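Local coordinates for SusD superfamily protein (Bacteroides vulgatus ATCC 8482, PDB 3JQ0) that probably binds glycans or related nutrients at the bacterial outer membrane, at residues I40-M54 with N293-Y305. Sequence-based numbering, arbitrary orientation.
Sequences IYGDNPIGGEASQGM and NGLTQLQVRREFY
The guanidinium of Arg301, in the conformer described here of the two modelled, lies flat over the backbone of Gly42, whose C sits 3.5 Å above the centre of its plane, while its edge meets the carboxylate of Asp43. NH1 of Arg301 reaches OD1 of Asp43 at 2.7 Å nearly along the C-O axis, although the two planes stand 85° apart. The other oxygen, OD2, takes two bonds from Arg302, N at 2.8 Å and NE at 3.0 Å, which arrive from opposite faces of the carboxylate and fix its rotation. A lysine in place of Asp43 would probably leave both arginines without their shared counter-charge and the backbone N of Arg302 without its acceptor. Gln299 OE1 accepts from Ile46 N at 3.1 Å, the donor approaching from above the side-chain carbonyl plane; CG is anti to the backbone N (chi1 173°), and a bend at the next torsion brings OE1 there, while NE2 bonds Val300 O and Pro337 O. Within this helix-rich SusD-family fold, 41-43 and 299-300 form only a weak, irregular antiparallel pairing; just beyond it, Arg301 N gives Ile40 O a nearly linear bond (167°), whereas Gly42 N to Gln299 O is weak. On the side facing helix 27-34, Tyr41 CD1 packs 3.8 Å from Leu298 CB, and its hydroxyl bonds Glu35. Further along, Glu49 OE2 receives Thr296 N at 3.0 Å from above the carboxylate plane.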
loop_
_atom_site.group_PDB
_atom_site.type_symbol
_atom_site.label_atom_id
_atom_site.label_comp_id
_atom_site.label_asym_id
_atom_site.label_seq_id
_atom_site.Cartn_x
_atom_site.Cartn_y
_atom_site.Cartn_z
ATOM N N ILE A 40 -13.142 -2.931 0.038
ATOM C CA ILE A 40 -13.048 -2.989 -1.414
ATOM C C ILE A 40 -13.539 -4.324 -2.000
ATOM O O ILE A 40 -14.162 -4.343 -3.062
ATOM C CB ILE A 40 -11.617 -2.655 -1.878
ATOM C CG1 ILE A 40 -11.267 -1.196 -1.590
ATOM C CG2 ILE A 40 -11.412 -3.015 -3.369
ATOM C CD1 ILE A 40 -9.778 -0.896 -1.626
ATOM N N TYR A 41 -13.202 -5.406 -1.312
ATOM C CA TYR A 41 -13.432 -6.752 -1.800
ATOM C C TYR A 41 -14.562 -7.428 -1.048
ATOM O O TYR A 41 -15.166 -6.838 -0.168
ATOM C CB TYR A 41 -12.145 -7.622 -1.716
ATOM C CG TYR A 41 -10.925 -6.961 -2.281
ATOM C CD1 TYR A 41 -10.599 -7.051 -3.615
ATOM C CD2 TYR A 41 -10.124 -6.170 -1.480
ATOM C CE1 TYR A 41 -9.500 -6.397 -4.127
ATOM C CE2 TYR A 41 -9.031 -5.493 -1.971
ATOM C CZ TYR A 41 -8.715 -5.596 -3.340
ATOM O OH TYR A 41 -7.625 -4.963 -3.883
ATOM N N GLY A 42 -14.858 -8.682 -1.407
ATOM C CA GLY A 42 -15.829 -9.494 -0.693
ATOM C C GLY A 42 -16.855 -10.165 -1.572
ATOM O O GLY A 42 -17.499 -11.123 -1.130
ATOM N N ASP A 43 -17.011 -9.723 -2.833
ATOM C CA ASP A 43 -17.854 -10.471 -3.756
ATOM C C ASP A 43 -17.132 -11.768 -4.169
ATOM O O ASP A 43 -15.900 -11.884 -4.116
ATOM C CB ASP A 43 -18.256 -9.631 -4.972
ATOM C CG ASP A 43 -19.425 -8.686 -4.745
ATOM O OD1 ASP A 43 -19.967 -8.696 -3.617
ATOM O OD2 ASP A 43 -19.784 -7.972 -5.717
ATOM N N ASN A 44 -17.901 -12.740 -4.633
ATOM C CA ASN A 44 -17.304 -13.906 -5.235
ATOM C C ASN A 44 -16.602 -13.507 -6.530
ATOM O O ASN A 44 -17.128 -12.675 -7.291
ATOM C CB ASN A 44 -18.349 -14.979 -5.573
ATOM C CG ASN A 44 -18.863 -15.718 -4.379
ATOM O OD1 ASN A 44 -18.399 -15.525 -3.257
ATOM N ND2 ASN A 44 -19.756 -16.656 -4.613
ATOM N N PRO A 45 -15.442 -14.076 -6.826
ATOM C CA PRO A 45 -14.808 -13.839 -8.135
ATOM C C PRO A 45 -15.816 -13.982 -9.286
ATOM O O PRO A 45 -16.483 -15.029 -9.414
ATOM C CB PRO A 45 -13.700 -14.876 -8.163
ATOM C CG PRO A 45 -13.302 -15.035 -6.695
ATOM C CD PRO A 45 -14.644 -14.974 -5.970
ATOM N N ILE A 46 -15.915 -12.975 -10.124
ATOM C CA ILE A 46 -16.908 -13.006 -11.162
ATOM C C ILE A 46 -16.682 -14.133 -12.166
ATOM O O ILE A 46 -17.650 -14.630 -12.757
ATOM C CB ILE A 46 -17.094 -11.656 -11.859
ATOM C CG1 ILE A 46 -15.828 -11.183 -12.626
ATOM C CG2 ILE A 46 -17.567 -10.617 -10.838
ATOM C CD1 ILE A 46 -15.965 -9.808 -13.306
ATOM N N GLY A 47 -15.436 -14.514 -12.360
ATOM C CA GLY A 47 -15.075 -15.593 -13.252
ATOM C C GLY A 47 -15.306 -16.978 -12.704
ATOM O O GLY A 47 -14.943 -17.953 -13.379
ATOM N N GLY A 48 -15.820 -17.087 -11.482
ATOM C CA GLY A 48 -16.189 -18.388 -10.925
ATOM C C GLY A 48 -15.151 -19.077 -10.074
ATOM O O GLY A 48 -15.394 -20.148 -9.566
ATOM N N GLU A 49 -13.979 -18.458 -9.925
ATOM C CA GLU A 49 -12.924 -19.057 -9.114
ATOM C C GLU A 49 -13.364 -19.256 -7.678
ATOM O O GLU A 49 -13.957 -18.378 -7.075
ATOM C CB GLU A 49 -11.681 -18.175 -9.081
ATOM C CG GLU A 49 -10.951 -17.936 -10.400
ATOM C CD GLU A 49 -11.391 -16.743 -11.184
ATOM O OE1 GLU A 49 -12.562 -16.394 -11.166
ATOM O OE2 GLU A 49 -10.476 -16.162 -11.837
ATOM N N ALA A 50 -12.926 -20.360 -7.082
ATOM C CA ALA A 50 -12.938 -20.509 -5.645
ATOM C C ALA A 50 -11.958 -19.483 -5.067
ATOM O O ALA A 50 -10.847 -19.337 -5.555
ATOM C CB ALA A 50 -12.533 -21.928 -5.256
ATOM N N SER A 51 -12.333 -18.805 -3.969
ATOM C CA SER A 51 -11.444 -17.838 -3.341
ATOM C C SER A 51 -10.444 -18.468 -2.385
ATOM O O SER A 51 -9.465 -17.819 -2.037
ATOM C CB SER A 51 -12.222 -16.708 -2.693
ATOM O OG SER A 51 -13.292 -17.193 -1.890
ATOM N N GLN A 52 -10.623 -19.739 -2.031
ATOM C CA GLN A 52 -9.596 -20.514 -1.361
ATOM C C GLN A 52 -9.054 -19.859 -0.123
ATOM O O GLN A 52 -7.847 -19.846 0.110
ATOM C CB GLN A 52 -8.486 -20.897 -2.313
ATOM C CG GLN A 52 -8.951 -21.703 -3.531
ATOM C CD GLN A 52 -9.324 -23.113 -3.230
ATOM O OE1 GLN A 52 -9.673 -23.451 -2.085
ATOM N NE2 GLN A 52 -9.285 -23.974 -4.259
ATOM N N GLY A 53 -9.957 -19.283 0.671
ATOM C CA GLY A 53 -9.630 -18.694 1.960
ATOM C C GLY A 53 -9.299 -17.226 1.874
ATOM O O GLY A 53 -9.277 -16.554 2.895
HETATM N N MSE A 54 -9.090 -16.673 0.676
HETATM C CA MSE A 54 -8.832 -15.219 0.594
HETATM C C MSE A 54 -10.031 -14.415 1.134
HETATM O O MSE A 54 -9.831 -13.289 1.624
HETATM C CB MSE A 54 -8.514 -14.803 -0.824
HETATM C CG MSE A 54 -7.269 -15.404 -1.409
HETATM SE SE MSE A 54 -5.672 -15.357 -0.353
HETATM C CE MSE A 54 -5.503 -13.557 -0.102
ATOM N N ASN A 293 -4.127 -12.636 -18.341
ATOM C CA ASN A 293 -4.324 -14.007 -17.893
ATOM C C ASN A 293 -3.829 -14.209 -16.498
ATOM O O ASN A 293 -2.658 -14.084 -16.228
ATOM C CB ASN A 293 -3.605 -15.007 -18.779
ATOM C CG ASN A 293 -4.024 -16.426 -18.496
ATOM O OD1 ASN A 293 -5.232 -16.700 -18.310
ATOM N ND2 ASN A 293 -3.060 -17.325 -18.467
ATOM N N GLY A 294 -4.700 -14.517 -15.597
ATOM C CA GLY A 294 -4.385 -14.740 -14.219
ATOM C C GLY A 294 -5.491 -15.497 -13.547
ATOM O O GLY A 294 -6.322 -16.145 -14.186
ATOM N N LEU A 295 -5.516 -15.423 -12.231
ATOM C CA LEU A 295 -6.539 -16.018 -11.401
ATOM C C LEU A 295 -7.021 -14.967 -10.404
ATOM O O LEU A 295 -6.199 -14.256 -9.830
ATOM C CB LEU A 295 -5.944 -17.223 -10.690
ATOM C CG LEU A 295 -6.813 -18.207 -9.956
ATOM C CD1 LEU A 295 -7.493 -19.110 -10.943
ATOM C CD2 LEU A 295 -5.930 -19.109 -9.013
ATOM N N THR A 296 -8.338 -14.850 -10.218
ATOM C CA THR A 296 -8.905 -13.905 -9.280
ATOM C C THR A 296 -9.465 -14.632 -8.074
ATOM O O THR A 296 -10.421 -15.427 -8.201
ATOM C CB THR A 296 -10.018 -13.069 -9.944
ATOM O OG1 THR A 296 -9.461 -12.414 -11.075
ATOM C CG2 THR A 296 -10.635 -12.059 -9.019
ATOM N N GLN A 297 -8.868 -14.369 -6.903
ATOM C CA GLN A 297 -9.423 -14.850 -5.626
ATOM C C GLN A 297 -9.909 -13.756 -4.674
ATOM O O GLN A 297 -10.608 -14.055 -3.727
ATOM C CB GLN A 297 -8.382 -15.744 -4.901
ATOM C CG GLN A 297 -8.080 -17.021 -5.635
ATOM C CD GLN A 297 -7.155 -17.932 -4.917
ATOM O OE1 GLN A 297 -6.500 -17.527 -3.946
ATOM N NE2 GLN A 297 -7.049 -19.174 -5.406
ATOM N N LEU A 298 -9.572 -12.487 -4.980
ATOM C CA LEU A 298 -10.064 -11.314 -4.288
ATOM C C LEU A 298 -10.769 -10.468 -5.338
ATOM O O LEU A 298 -10.134 -10.094 -6.333
ATOM C CB LEU A 298 -8.922 -10.510 -3.649
ATOM C CG LEU A 298 -8.371 -11.001 -2.304
ATOM C CD1 LEU A 298 -7.098 -10.232 -1.951
ATOM C CD2 LEU A 298 -9.461 -10.906 -1.190
ATOM N N GLN A 299 -12.072 -10.238 -5.163
ATOM C CA GLN A 299 -12.922 -9.583 -6.160
ATOM C C GLN A 299 -13.427 -8.262 -5.620
ATOM O O GLN A 299 -14.203 -8.221 -4.650
ATOM C CB GLN A 299 -14.085 -10.531 -6.471
ATOM C CG GLN A 299 -15.150 -9.923 -7.365
ATOM C CD GLN A 299 -14.664 -9.562 -8.735
ATOM O OE1 GLN A 299 -14.242 -10.459 -9.494
ATOM N NE2 GLN A 299 -14.751 -8.284 -9.100
ATOM N N VAL A 300 -13.069 -7.173 -6.302
ATOM C CA VAL A 300 -13.627 -5.872 -6.019
ATOM C C VAL A 300 -15.153 -5.991 -6.080
ATOM O O VAL A 300 -15.705 -6.550 -7.037
ATOM C CB VAL A 300 -13.105 -4.815 -7.002
ATOM C CG1 VAL A 300 -13.854 -3.464 -6.873
ATOM C CG2 VAL A 300 -11.572 -4.641 -6.879
ATOM N N ARG A 301 -15.844 -5.413 -5.101
ATOM C CA ARG A 301 -17.306 -5.464 -5.050
ATOM C C ARG A 301 -17.850 -4.911 -6.370
ATOM O O ARG A 301 -17.477 -3.813 -6.806
ATOM C CB ARG A 301 -17.814 -4.594 -3.901
ATOM C CG ARG A 301 -17.517 -5.147 -2.528
ATOM C CD ARG A 301 -18.407 -6.348 -2.166
ATOM N NE ARG A 301 -18.306 -6.722 -0.764
ATOM C CZ ARG A 301 -19.055 -7.665 -0.191
ATOM N NH1 ARG A 301 -19.891 -8.372 -0.905
ATOM N NH2 ARG A 301 -18.932 -7.921 1.110
ATOM N N ARG A 302 -18.779 -5.636 -6.968
ATOM C CA ARG A 302 -19.331 -5.232 -8.270
ATOM C C ARG A 302 -19.968 -3.839 -8.197
ATOM O O ARG A 302 -19.820 -3.014 -9.098
ATOM C CB ARG A 302 -20.320 -6.276 -8.750
ATOM C CG ARG A 302 -19.694 -7.610 -9.075
ATOM C CD ARG A 302 -20.713 -8.687 -9.250
ATOM N NE ARG A 302 -21.409 -8.918 -8.011
ATOM C CZ ARG A 302 -22.532 -9.587 -7.903
ATOM N NH1 ARG A 302 -23.079 -10.141 -8.988
ATOM N NH2 ARG A 302 -23.115 -9.735 -6.726
ATOM N N GLU A 303 -20.665 -3.556 -7.106
ATOM C CA GLU A 303 -21.351 -2.300 -6.885
ATOM C C GLU A 303 -20.366 -1.118 -6.802
ATOM O O GLU A 303 -20.699 0.026 -7.106
ATOM C CB GLU A 303 -22.162 -2.473 -5.573
ATOM C CG GLU A 303 -23.019 -1.288 -5.153
ATOM C CD GLU A 303 -23.648 -1.403 -3.748
ATOM O OE1 GLU A 303 -23.487 -2.429 -3.033
ATOM O OE2 GLU A 303 -24.271 -0.411 -3.329
ATOM N N PHE A 304 -19.151 -1.391 -6.352
ATOM C CA PHE A 304 -18.179 -0.331 -6.145
ATOM C C PHE A 304 -17.816 0.382 -7.428
ATOM O O PHE A 304 -17.519 1.577 -7.395
ATOM C CB PHE A 304 -16.933 -0.883 -5.465
ATOM C CG PHE A 304 -15.901 0.158 -5.165
ATOM C CD1 PHE A 304 -16.035 1.011 -4.096
ATOM C CD2 PHE A 304 -14.804 0.326 -6.014
ATOM C CE1 PHE A 304 -15.088 2.017 -3.859
ATOM C CE2 PHE A 304 -13.856 1.338 -5.762
ATOM C CZ PHE A 304 -14.009 2.133 -4.659
ATOM N N TYR A 305 -17.859 -0.322 -8.564
ATOM C CA TYR A 305 -17.455 0.290 -9.811
ATOM C C TYR A 305 -18.228 1.564 -10.091
ATOM O O TYR A 305 -17.653 2.502 -10.622
ATOM C CB TYR A 305 -17.581 -0.691 -10.999
ATOM C CG TYR A 305 -17.106 -0.113 -12.306
ATOM C CD1 TYR A 305 -15.770 -0.147 -12.646
ATOM C CD2 TYR A 305 -17.984 0.547 -13.157
ATOM C CE1 TYR A 305 -15.305 0.416 -13.815
ATOM C CE2 TYR A 305 -17.516 1.130 -14.328
ATOM C CZ TYR A 305 -16.183 1.088 -14.641
ATOM O OH TYR A 305 -15.719 1.677 -15.764
HETATM O O HOH W 1 -16.269 -6.572 2.269
HETATM O O HOH W 2 -13.621 -10.941 -2.797
HETATM O O HOH W 3 -21.383 -5.712 -5.189
HETATM O O HOH W 4 -22.714 -8.694 -4.030
HETATM O O HOH W 5 -9.058 -20.438 -7.286
HETATM O O HOH W 6 -5.740 -18.814 -1.649
#